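Long-range contacts in possible hydrolase (Mycobacterium tuberculosis, PDB 6WYN), which hydrolyses carboxylic esters, with a preference for short, straight alkyl chains, and probably serves ester or lipid metabolism: residues F87-G92 against V112-H117; G126-Q131 against R249-R254; A70-A75 against H119-E124; A95-T100 against S311-Q316. All coordinates share one frame; numbering follows the deposited sequence.

Interaction 1: F87-G92 against V112-H117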
# COMPACT_ATOMS: atom_id res chain seq x y z
N PHE A 87 5.12 4.69 -3.98
CA PHE A 87 4.09 3.66 -3.78
C PHE A 87 3.70 3.66 -2.30
O PHE A 87 4.63 3.65 -1.46
CB PHE A 87 4.63 2.30 -4.19
CG PHE A 87 4.85 2.10 -5.66
CD1 PHE A 87 6.07 2.40 -6.24
CD2 PHE A 87 3.85 1.56 -6.46
CE1 PHE A 87 6.29 2.19 -7.60
CE2 PHE A 87 4.05 1.39 -7.82
CZ PHE A 87 5.27 1.68 -8.38
N LEU A 88 2.40 3.66 -2.03
CA LEU A 88 1.83 3.60 -0.66
C LEU A 88 0.93 2.38 -0.57
O LEU A 88 -0.10 2.35 -1.26
CB LEU A 88 1.09 4.89 -0.36
CG LEU A 88 1.90 6.17 -0.62
CD1 LEU A 88 1.10 7.40 -0.25
CD2 LEU A 88 3.16 6.19 0.25
N HIS A 89 1.29 1.42 0.27
CA HIS A 89 0.53 0.18 0.51
C HIS A 89 -0.80 0.39 1.26
O HIS A 89 -1.15 1.52 1.71
CB HIS A 89 1.42 -0.77 1.31
CG HIS A 89 1.74 -0.26 2.68
ND1 HIS A 89 0.84 -0.39 3.73
CD2 HIS A 89 2.87 0.31 3.18
CE1 HIS A 89 1.41 0.12 4.82
NE2 HIS A 89 2.65 0.51 4.51
N GLY A 90 -1.53 -0.70 1.43
CA GLY A 90 -2.84 -0.67 2.12
C GLY A 90 -2.73 -0.92 3.61
O GLY A 90 -1.65 -1.30 4.15
N GLY A 91 -3.86 -0.76 4.31
CA GLY A 91 -4.00 -1.30 5.68
C GLY A 91 -3.52 -2.72 5.80
O GLY A 91 -3.89 -3.60 4.95
N GLY A 92 -2.76 -3.01 6.87
CA GLY A 92 -2.29 -4.37 7.17
C GLY A 92 -1.18 -4.83 6.24
O GLY A 92 -0.90 -6.04 6.23
N VAL A 112 6.96 3.32 0.56
CA VAL A 112 6.99 3.77 1.96
C VAL A 112 6.22 2.87 2.90
O VAL A 112 5.20 2.36 2.48
CB VAL A 112 6.43 5.20 2.05
CG1 VAL A 112 6.53 5.72 3.45
CG2 VAL A 112 7.12 6.14 1.08
N ASP A 113 6.74 2.66 4.10
CA ASP A 113 5.96 2.02 5.19
C ASP A 113 5.09 3.11 5.84
O ASP A 113 5.65 4.08 6.33
CB ASP A 113 6.83 1.34 6.23
CG ASP A 113 7.53 0.05 5.79
OD1 ASP A 113 6.95 -0.68 4.95
OD2 ASP A 113 8.65 -0.25 6.31
N LEU A 114 3.77 2.99 5.74
CA LEU A 114 2.83 3.90 6.40
C LEU A 114 3.07 3.81 7.91
O LEU A 114 3.42 2.77 8.42
CB LEU A 114 1.39 3.54 6.05
CG LEU A 114 0.94 3.75 4.60
CD1 LEU A 114 -0.50 3.37 4.51
CD2 LEU A 114 1.19 5.17 4.09
N PRO A 115 2.81 4.89 8.67
CA PRO A 115 2.76 4.79 10.13
C PRO A 115 2.01 3.54 10.54
O PRO A 115 0.97 3.14 9.94
CB PRO A 115 2.05 6.08 10.53
CG PRO A 115 2.46 7.03 9.47
CD PRO A 115 2.51 6.23 8.17
N GLY A 116 2.53 2.88 11.54
CA GLY A 116 1.91 1.69 12.12
C GLY A 116 2.18 0.43 11.35
O GLY A 116 1.57 -0.58 11.67
N HIS A 117 3.04 0.48 10.34
CA HIS A 117 3.26 -0.65 9.40
C HIS A 117 4.76 -0.78 9.06
O HIS A 117 5.50 0.24 9.07
CB HIS A 117 2.46 -0.38 8.14
CG HIS A 117 0.98 -0.31 8.33
ND1 HIS A 117 0.33 0.87 8.65
CD2 HIS A 117 0.03 -1.27 8.18
CE1 HIS A 117 -0.97 0.62 8.71
NE2 HIS A 117 -1.17 -0.70 8.46
O HOH W 1 4.32 1.22 0.28

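Interaction 2: G126-Q131 against R249-R254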
# COMPACT_ATOMS: atom_id res chain seq x y z
N GLY A 126 -3.31 4.46 18.20
CA GLY A 126 -3.69 3.52 17.12
C GLY A 126 -4.30 4.13 15.86
O GLY A 126 -5.10 3.39 15.18
N ASN A 127 -3.93 5.36 15.51
CA ASN A 127 -4.59 6.15 14.46
C ASN A 127 -3.75 6.39 13.17
O ASN A 127 -2.98 7.36 13.04
CB ASN A 127 -5.07 7.52 14.98
CG ASN A 127 -6.14 8.09 14.07
OD1 ASN A 127 -5.87 8.20 12.87
ND2 ASN A 127 -7.34 8.39 14.58
N TYR A 128 -4.15 5.69 12.13
CA TYR A 128 -3.44 5.70 10.84
C TYR A 128 -4.37 6.28 9.77
O TYR A 128 -4.47 5.69 8.67
CB TYR A 128 -2.95 4.28 10.68
CG TYR A 128 -2.16 3.83 11.87
CD1 TYR A 128 -0.99 4.47 12.21
CD2 TYR A 128 -2.56 2.77 12.67
CE1 TYR A 128 -0.23 4.08 13.30
CE2 TYR A 128 -1.80 2.34 13.75
CZ TYR A 128 -0.63 3.01 14.07
OH TYR A 128 0.14 2.68 15.16
N SER A 129 -4.99 7.42 10.08
CA SER A 129 -5.92 8.15 9.19
C SER A 129 -5.08 8.56 8.02
O SER A 129 -3.90 8.88 8.20
CB SER A 129 -6.64 9.38 9.82
OG SER A 129 -5.79 10.55 9.79
N PRO A 130 -5.69 8.67 6.81
CA PRO A 130 -5.01 9.25 5.66
C PRO A 130 -4.45 10.63 5.98
O PRO A 130 -3.39 10.97 5.50
CB PRO A 130 -6.12 9.36 4.61
CG PRO A 130 -7.10 8.27 4.98
CD PRO A 130 -7.04 8.18 6.48
N GLN A 131 -5.21 11.47 6.70
CA GLN A 131 -4.81 12.86 7.03
C GLN A 131 -3.53 12.89 7.90
O GLN A 131 -2.67 13.77 7.62
CB GLN A 131 -5.97 13.53 7.76
CG GLN A 131 -7.17 13.85 6.84
CD GLN A 131 -8.25 12.84 6.43
OE1 GLN A 131 -8.27 11.62 6.72
NE2 GLN A 131 -9.22 13.43 5.71
N ARG A 249 4.05 -7.32 11.95
CA ARG A 249 4.80 -6.04 11.95
C ARG A 249 3.79 -4.89 12.07
O ARG A 249 4.19 -3.79 12.55
CB ARG A 249 5.69 -5.92 10.71
CG ARG A 249 7.00 -6.69 10.78
CD ARG A 249 7.98 -6.23 9.69
NE ARG A 249 9.07 -7.16 9.64
CZ ARG A 249 10.14 -7.12 10.43
NH1 ARG A 249 10.27 -6.16 11.33
NH2 ARG A 249 11.05 -8.06 10.30
N TYR A 250 2.54 -5.07 11.65
CA TYR A 250 1.60 -3.93 11.66
C TYR A 250 0.83 -3.87 12.99
O TYR A 250 0.60 -4.88 13.63
CB TYR A 250 0.56 -3.98 10.53
CG TYR A 250 -0.26 -5.24 10.46
CD1 TYR A 250 -1.44 -5.40 11.19
CD2 TYR A 250 0.17 -6.30 9.69
CE1 TYR A 250 -2.19 -6.57 11.10
CE2 TYR A 250 -0.56 -7.47 9.58
CZ TYR A 250 -1.76 -7.60 10.27
OH TYR A 250 -2.43 -8.78 10.15
N ASP A 251 0.43 -2.67 13.34
CA ASP A 251 -0.36 -2.34 14.53
C ASP A 251 -1.80 -2.57 14.10
O ASP A 251 -2.20 -2.03 13.00
CB ASP A 251 -0.13 -0.89 14.96
CG ASP A 251 -0.73 -0.49 16.31
OD1 ASP A 251 -1.19 -1.36 17.03
OD2 ASP A 251 -0.80 0.69 16.57
N ALA A 252 -2.55 -3.38 14.86
CA ALA A 252 -4.03 -3.32 14.80
C ALA A 252 -4.36 -1.84 14.53
O ALA A 252 -3.66 -1.02 15.07
CB ALA A 252 -4.66 -3.85 16.08
N ILE A 253 -5.19 -1.53 13.55
CA ILE A 253 -5.74 -0.16 13.32
C ILE A 253 -7.02 -0.14 14.16
O ILE A 253 -8.04 -0.83 13.77
CB ILE A 253 -6.03 0.13 11.84
CG1 ILE A 253 -4.88 -0.31 10.92
CG2 ILE A 253 -6.37 1.59 11.65
CD1 ILE A 253 -5.15 -0.07 9.44
N ARG A 254 -6.94 0.57 15.27
CA ARG A 254 -8.14 0.78 16.08
C ARG A 254 -9.02 1.75 15.30
O ARG A 254 -10.24 1.63 15.45
CB ARG A 254 -7.76 1.50 17.39
CG ARG A 254 -8.85 1.47 18.45
CD ARG A 254 -8.59 2.24 19.73
NE ARG A 254 -8.73 3.68 19.55
CZ ARG A 254 -7.70 4.49 19.43
NH1 ARG A 254 -7.87 5.78 19.26
NH2 ARG A 254 -6.48 3.98 19.49

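Interaction 3: A70-A75 against H119-E124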
# COMPACT_ATOMS: atom_id res chain seq x y z
N ALA A 70 13.57 8.34 7.83
CA ALA A 70 13.63 9.72 8.37
C ALA A 70 12.64 9.79 9.52
O ALA A 70 11.43 9.88 9.23
CB ALA A 70 13.34 10.75 7.33
N GLY A 71 13.13 9.54 10.73
CA GLY A 71 12.30 9.63 11.94
C GLY A 71 11.32 8.50 11.97
O GLY A 71 11.76 7.33 11.89
N ALA A 72 10.03 8.85 12.04
CA ALA A 72 8.88 7.93 12.18
C ALA A 72 8.61 7.05 10.93
O ALA A 72 7.86 6.04 11.07
CB ALA A 72 7.66 8.74 12.53
N ILE A 73 9.19 7.38 9.77
CA ILE A 73 8.90 6.71 8.46
C ILE A 73 10.12 5.91 7.96
O ILE A 73 11.19 6.51 7.77
CB ILE A 73 8.48 7.72 7.39
CG1 ILE A 73 7.24 8.50 7.84
CG2 ILE A 73 8.26 7.01 6.04
CD1 ILE A 73 6.11 7.60 8.26
N SER A 74 9.92 4.62 7.70
CA SER A 74 10.86 3.74 6.97
C SER A 74 10.34 3.56 5.54
O SER A 74 9.11 3.68 5.33
CB SER A 74 11.01 2.45 7.70
OG SER A 74 12.17 1.79 7.21
N ALA A 75 11.24 3.31 4.58
CA ALA A 75 10.86 3.10 3.17
C ALA A 75 11.91 2.22 2.52
O ALA A 75 13.05 2.09 3.10
CB ALA A 75 10.68 4.40 2.44
N HIS A 119 8.45 -1.11 9.01
CA HIS A 119 9.43 -0.63 10.01
C HIS A 119 9.09 0.79 10.44
O HIS A 119 9.91 1.37 11.14
CB HIS A 119 10.84 -0.72 9.45
CG HIS A 119 11.24 -2.13 9.17
ND1 HIS A 119 12.34 -2.75 9.81
CD2 HIS A 119 10.71 -3.06 8.34
CE1 HIS A 119 12.46 -3.99 9.36
NE2 HIS A 119 11.47 -4.20 8.44
N SER A 120 7.98 1.36 9.99
CA SER A 120 7.62 2.74 10.42
C SER A 120 7.10 2.69 11.88
O SER A 120 6.52 1.67 12.28
CB SER A 120 6.67 3.39 9.49
OG SER A 120 7.28 3.83 8.28
N ALA A 121 7.31 3.75 12.65
CA ALA A 121 6.90 3.82 14.08
C ALA A 121 5.39 3.56 14.22
O ALA A 121 4.60 4.02 13.36
CB ALA A 121 7.29 5.16 14.68
N TRP A 122 5.00 2.84 15.25
CA TRP A 122 3.60 2.76 15.71
C TRP A 122 3.21 4.05 16.43
O TRP A 122 4.07 4.92 16.71
CB TRP A 122 3.39 1.54 16.60
CG TRP A 122 3.44 0.22 15.91
CD1 TRP A 122 3.89 -0.06 14.66
CD2 TRP A 122 3.05 -1.04 16.49
NE1 TRP A 122 3.80 -1.40 14.42
CE2 TRP A 122 3.27 -2.03 15.52
CE3 TRP A 122 2.50 -1.42 17.72
CZ2 TRP A 122 3.03 -3.38 15.75
CZ3 TRP A 122 2.20 -2.75 17.93
CH2 TRP A 122 2.49 -3.72 16.97
N ARG A 123 1.91 4.26 16.59
CA ARG A 123 1.38 5.38 17.43
C ARG A 123 0.55 4.78 18.56
O ARG A 123 -0.16 3.79 18.31
CB ARG A 123 0.49 6.31 16.63
CG ARG A 123 1.09 6.84 15.35
CD ARG A 123 -0.10 7.28 14.53
NE ARG A 123 -0.90 8.21 15.33
CZ ARG A 123 -0.68 9.52 15.40
NH1 ARG A 123 -1.45 10.27 16.18
NH2 ARG A 123 0.31 10.06 14.70
N GLU A 124 0.69 5.28 19.78
CA GLU A 124 0.01 4.59 20.94
C GLU A 124 -1.51 4.81 20.81
O GLU A 124 -2.28 3.98 21.33
CB GLU A 124 0.59 5.03 22.29
CG GLU A 124 2.03 4.57 22.56
CD GLU A 124 2.25 3.09 22.91
OE1 GLU A 124 1.55 2.24 22.34
OE2 GLU A 124 3.14 2.78 23.75
O HOH W 2 5.17 6.18 11.79

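Interaction 4: A95-T100 against S311-Q316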
# COMPACT_ATOMS: atom_id res chain seq x y z
N ALA A 95 5.64 -1.95 2.70
CA ALA A 95 6.30 -1.55 1.45
C ALA A 95 6.59 -2.74 0.51
O ALA A 95 6.65 -2.53 -0.70
CB ALA A 95 7.55 -0.80 1.78
N HIS A 96 6.88 -3.92 1.07
CA HIS A 96 7.29 -5.10 0.27
C HIS A 96 6.12 -5.57 -0.61
O HIS A 96 6.40 -6.32 -1.57
CB HIS A 96 7.77 -6.26 1.15
CG HIS A 96 9.18 -6.13 1.61
ND1 HIS A 96 10.23 -6.43 0.79
CD2 HIS A 96 9.71 -5.77 2.82
CE1 HIS A 96 11.37 -6.27 1.46
NE2 HIS A 96 11.07 -5.86 2.69
N THR A 97 4.88 -5.15 -0.33
CA THR A 97 3.71 -5.50 -1.18
C THR A 97 4.04 -5.07 -2.61
O THR A 97 3.54 -5.68 -3.57
CB THR A 97 2.40 -4.85 -0.69
OG1 THR A 97 1.28 -5.48 -1.31
CG2 THR A 97 2.31 -3.38 -1.00
N TRP A 98 4.86 -4.05 -2.78
CA TRP A 98 5.15 -3.51 -4.12
C TRP A 98 6.34 -4.18 -4.83
O TRP A 98 6.59 -3.79 -5.96
CB TRP A 98 5.36 -2.02 -4.06
CG TRP A 98 4.22 -1.28 -3.50
CD1 TRP A 98 4.10 -0.72 -2.26
CD2 TRP A 98 2.98 -1.06 -4.17
NE1 TRP A 98 2.91 -0.07 -2.16
CE2 TRP A 98 2.17 -0.31 -3.29
CE3 TRP A 98 2.49 -1.41 -5.43
CZ2 TRP A 98 0.89 0.08 -3.63
CZ3 TRP A 98 1.21 -1.04 -5.76
CH2 TRP A 98 0.45 -0.24 -4.90
N ASP A 99 7.05 -5.11 -4.20
CA ASP A 99 8.33 -5.65 -4.73
C ASP A 99 8.15 -6.11 -6.20
O ASP A 99 8.98 -5.80 -7.06
CB ASP A 99 8.85 -6.79 -3.85
CG ASP A 99 9.36 -6.38 -2.48
OD1 ASP A 99 9.39 -5.13 -2.18
OD2 ASP A 99 9.69 -7.32 -1.70
N THR A 100 7.10 -6.88 -6.46
CA THR A 100 6.92 -7.51 -7.79
C THR A 100 6.68 -6.41 -8.78
O THR A 100 7.37 -6.39 -9.81
CB THR A 100 5.84 -8.60 -7.79
OG1 THR A 100 6.27 -9.66 -6.94
CG2 THR A 100 5.60 -9.12 -9.20
N SER A 311 -6.30 -6.41 -3.49
CA SER A 311 -4.82 -6.21 -3.55
C SER A 311 -4.32 -6.59 -4.95
O SER A 311 -3.77 -7.70 -5.15
CB SER A 311 -4.11 -6.94 -2.45
OG SER A 311 -2.77 -6.47 -2.41
N VAL A 312 -4.55 -5.67 -5.89
CA VAL A 312 -4.24 -5.88 -7.33
C VAL A 312 -2.73 -6.15 -7.46
O VAL A 312 -2.32 -7.06 -8.25
CB VAL A 312 -4.67 -4.66 -8.16
CG1 VAL A 312 -4.34 -4.91 -9.62
CG2 VAL A 312 -6.14 -4.31 -8.00
N GLN A 313 -1.90 -5.43 -6.67
CA GLN A 313 -0.44 -5.63 -6.72
C GLN A 313 -0.05 -7.03 -6.27
O GLN A 313 1.08 -7.48 -6.65
CB GLN A 313 0.29 -4.56 -5.91
CG GLN A 313 0.14 -4.71 -4.41
CD GLN A 313 -1.04 -3.96 -3.85
OE1 GLN A 313 -1.97 -3.58 -4.59
NE2 GLN A 313 -1.05 -3.75 -2.53
N SER A 314 -0.86 -7.71 -5.47
CA SER A 314 -0.61 -9.10 -5.04
C SER A 314 -1.22 -10.09 -6.04
O SER A 314 -0.59 -11.12 -6.32
CB SER A 314 -1.14 -9.37 -3.65
OG SER A 314 -0.87 -8.25 -2.80
N ASP A 315 -2.43 -9.85 -6.54
CA ASP A 315 -3.15 -10.87 -7.33
C ASP A 315 -2.76 -10.78 -8.81
O ASP A 315 -2.65 -11.78 -9.42
CB ASP A 315 -4.65 -10.74 -7.18
CG ASP A 315 -5.15 -10.93 -5.76
OD1 ASP A 315 -4.35 -11.31 -4.88
OD2 ASP A 315 -6.33 -10.62 -5.53
N GLN A 316 -2.62 -9.60 -9.39
CA GLN A 316 -2.30 -9.47 -10.84
C GLN A 316 -1.22 -8.42 -11.02
O GLN A 316 -1.41 -7.43 -11.69
CB GLN A 316 -3.58 -9.15 -11.63
CG GLN A 316 -4.64 -10.27 -11.62
CD GLN A 316 -4.20 -11.57 -12.26
OE1 GLN A 316 -3.30 -11.58 -13.07
NE2 GLN A 316 -4.79 -12.70 -11.86
O HOH W 3 3.76 -6.09 -6.25
O HOH W 4 1.87 -8.12 -3.19

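Interaction 1: F87-G92 against V112-H117
The imidazole of His89 overlaps the side chain of Leu114, whose CG sits over one ring face, 3.9 Å from the ring centroid in a CH-pi contact. The two side chains pass each other in opposite directions. At the far end of the ring, NE2 of His89 accepts the backbone N-H of Leu114 at 3.0 Å. The bond is straight at hydrogen (166°), but the donor is tilted from the ring plane. ND1 gives its proton to Gly90 O at 2.7 Å, in the plane of the ring. CG of His89 lies between its own backbone N and carbonyl carbon (chi1 66°), which swings the ring across to the 112-117 segment.

The edge of His89 also faces the ring of His117 in an offset edge-to-face pair, with centroids 5.1 Å apart and planes at 64°. CE1 of His89 does the touching, over the His117 face. His117 is steadied from its own side by ND1, which donates to Pro115 O within the type II turn from Leu114 to His117.

Nearer the sheet, Val112 N donates to Phe87 O at 3.1 Å. CD2 of Leu88 lies 3.9 Å from CB of Val112, the two side chains pointing the same way. A water donates to Phe87 O and Val112 O and weakly accepts from His89 N.

Gly91 is a substrate-selectivity site, and Gly90 lies close to the probable nucleophile Ser155. The His89 side chain ties the strand 85-88 exit loop to the loop after strand 109-112. Its two nitrogens are used in opposite senses, consistent with a neutral ring protonated on ND1.

Interaction 2: G126-Q131 against R249-R254
Gly126 meets Arg254 through its backbone. Its carbonyl O accepts a weak, bent bond from Arg254 N at 3.4 Å. Its positive phi turns the chain here, and the guanidinium of Arg254 reaches back beside it. NH2 approaches Gly126 N edge-on, but both are donors, and Arg254 NH1 instead bonds weakly to Asp125 O. Asn127 shapes its own segment: OD1 accepts from Ser129 N at 3.0 Å, forming an Asx turn.

Tyr128 carries the contact. Its hydroxyl donates to OD2 of Asp251 at 2.6 Å, using the carboxylate's anti lone pair. OD2 lies in the plane of the ring, at its edge, while the carboxylate itself is turned 76° from that plane. CG of Asp251 is anti to its backbone N (chi1 -171°), which carries the carboxylate across to the phenol. The same hydroxyl accepts from Arg123 N, so two bonds fix the end of the ring. Farther back along the edge, CD2 of Tyr128 packs on CG2 of Ile253 at 4.1 Å. Ile253 is also near Gly91, a substrate-selectivity site.

Ser129 then caps helix 130-144, its OG accepting from Leu132 N. Pro130 begins that helix and packs against Leu156, Leu159 and Thr160 of helix 156-167. The contact therefore joins the lead-in to helix 130-144 with the loop that runs from strand 246-248 to helix 260-268.

Interaction 3: A70-A75 against H119-E124
Ser120 points its hydroxyl at the start of strand 73-78, near one side of the mixed sheet of the alpha/beta hydrolase fold. Its OG accepts the backbone N-H of Ser74 at 2.8 Å, nearly straight at 164°. OG lies beside its own backbone N and anti to the carbonyl carbon (chi1 -76°), and this places it against Ile73 CA as well. The same hydroxyl is hydrogen-bonded to Asp113 O, so it links strand 73-78 with the segment that follows strand 109-112.

Ser74 is directed toward the loop. Its CB and OG both rest on CB of His119, each at 3.6 Å, while the imidazole leads away. The Ser74 hydroxyl has its polar partners in Arg67 and Val68 O on the adjoining strand 65-70. Ala121 also faces the strand segment, and its methyl lies alongside that of Ala72.

Ala72 belongs to the type II' turn from Ala70 to Ile73, which links strands 65-70 and 73-78. The loop after strand 109-112 thus fastens to this hairpin by one side-chain and one backbone bond. In the latter, Ala121 N donates to Ala72 O at 2.8 Å. A water joins that same Ala72 O to Ala121 O, donating to both.

Interaction 4: A95-T100 against S311-Q316
Gln313 CB meets the rim of the six-membered ring of Trp98, 3.6 Å from CZ3. CG follows over the same ring face, offset toward the rim, and also lies 3.4 Å from Thr97 OG1. It sits between its own backbone N and carbonyl carbon (chi1 72°), and a bend at chi2 folds the amide along the indole. The amide and ring planes are 15° apart. CD and OE1 both approach CH2 of Trp98. NE2, at the other corner, donates to Thr97 OG1 at 3.1 Å with an angle of 156°, the hydroxyl lying near the amide plane.

Thr97 adds its methyl CG2, which covers the same face of Trp98. A water 3.0 Å from Thr97 O donates to it and bonds Ser314 OG at 2.8 Å. Ser314 OG shares a 2.6 Å hydrogen bond with Ser311 OG, joining the first turn of helix 312-315. Trp98 also meets Phe87 and packs on Leu320 of helix 317-328.

Ser311 follows the probable catalytic His310, so the contact sets the approach to helix 99-105 against the segment just after that histidine. The bond to Thr97 OG1, a further bond of NE2 outside the two segments and the amide's near-parallel lie along the indole help to fix its rotation. NE2 thus carries the polar links, while OE1 is buried against CH2 with no polar partner in the model.

Overall arrangement
Interactions 1 and 3 share the large mixed sheet and lie about 10 Å apart, centre to centre. Interaction 2 is about 9 Å from interaction 1. The 112-117 and 119-124 segments belong to the loop after strand 109-112, which leads into 126-131. Asp113 and Gly116 bond to interactions 3 and 2. Interaction 4 lies about 12 Å from interaction 1 and touches it through Trp98 and Ala95. Along the chain 70-75 comes first, interaction 1 falls between the two segments of interaction 3, and 311-316 comes last. Interactions 1 and 4 lie near the probable catalytic residues, while 2 and 3 hold the loop after strand 109-112 to its surroundings.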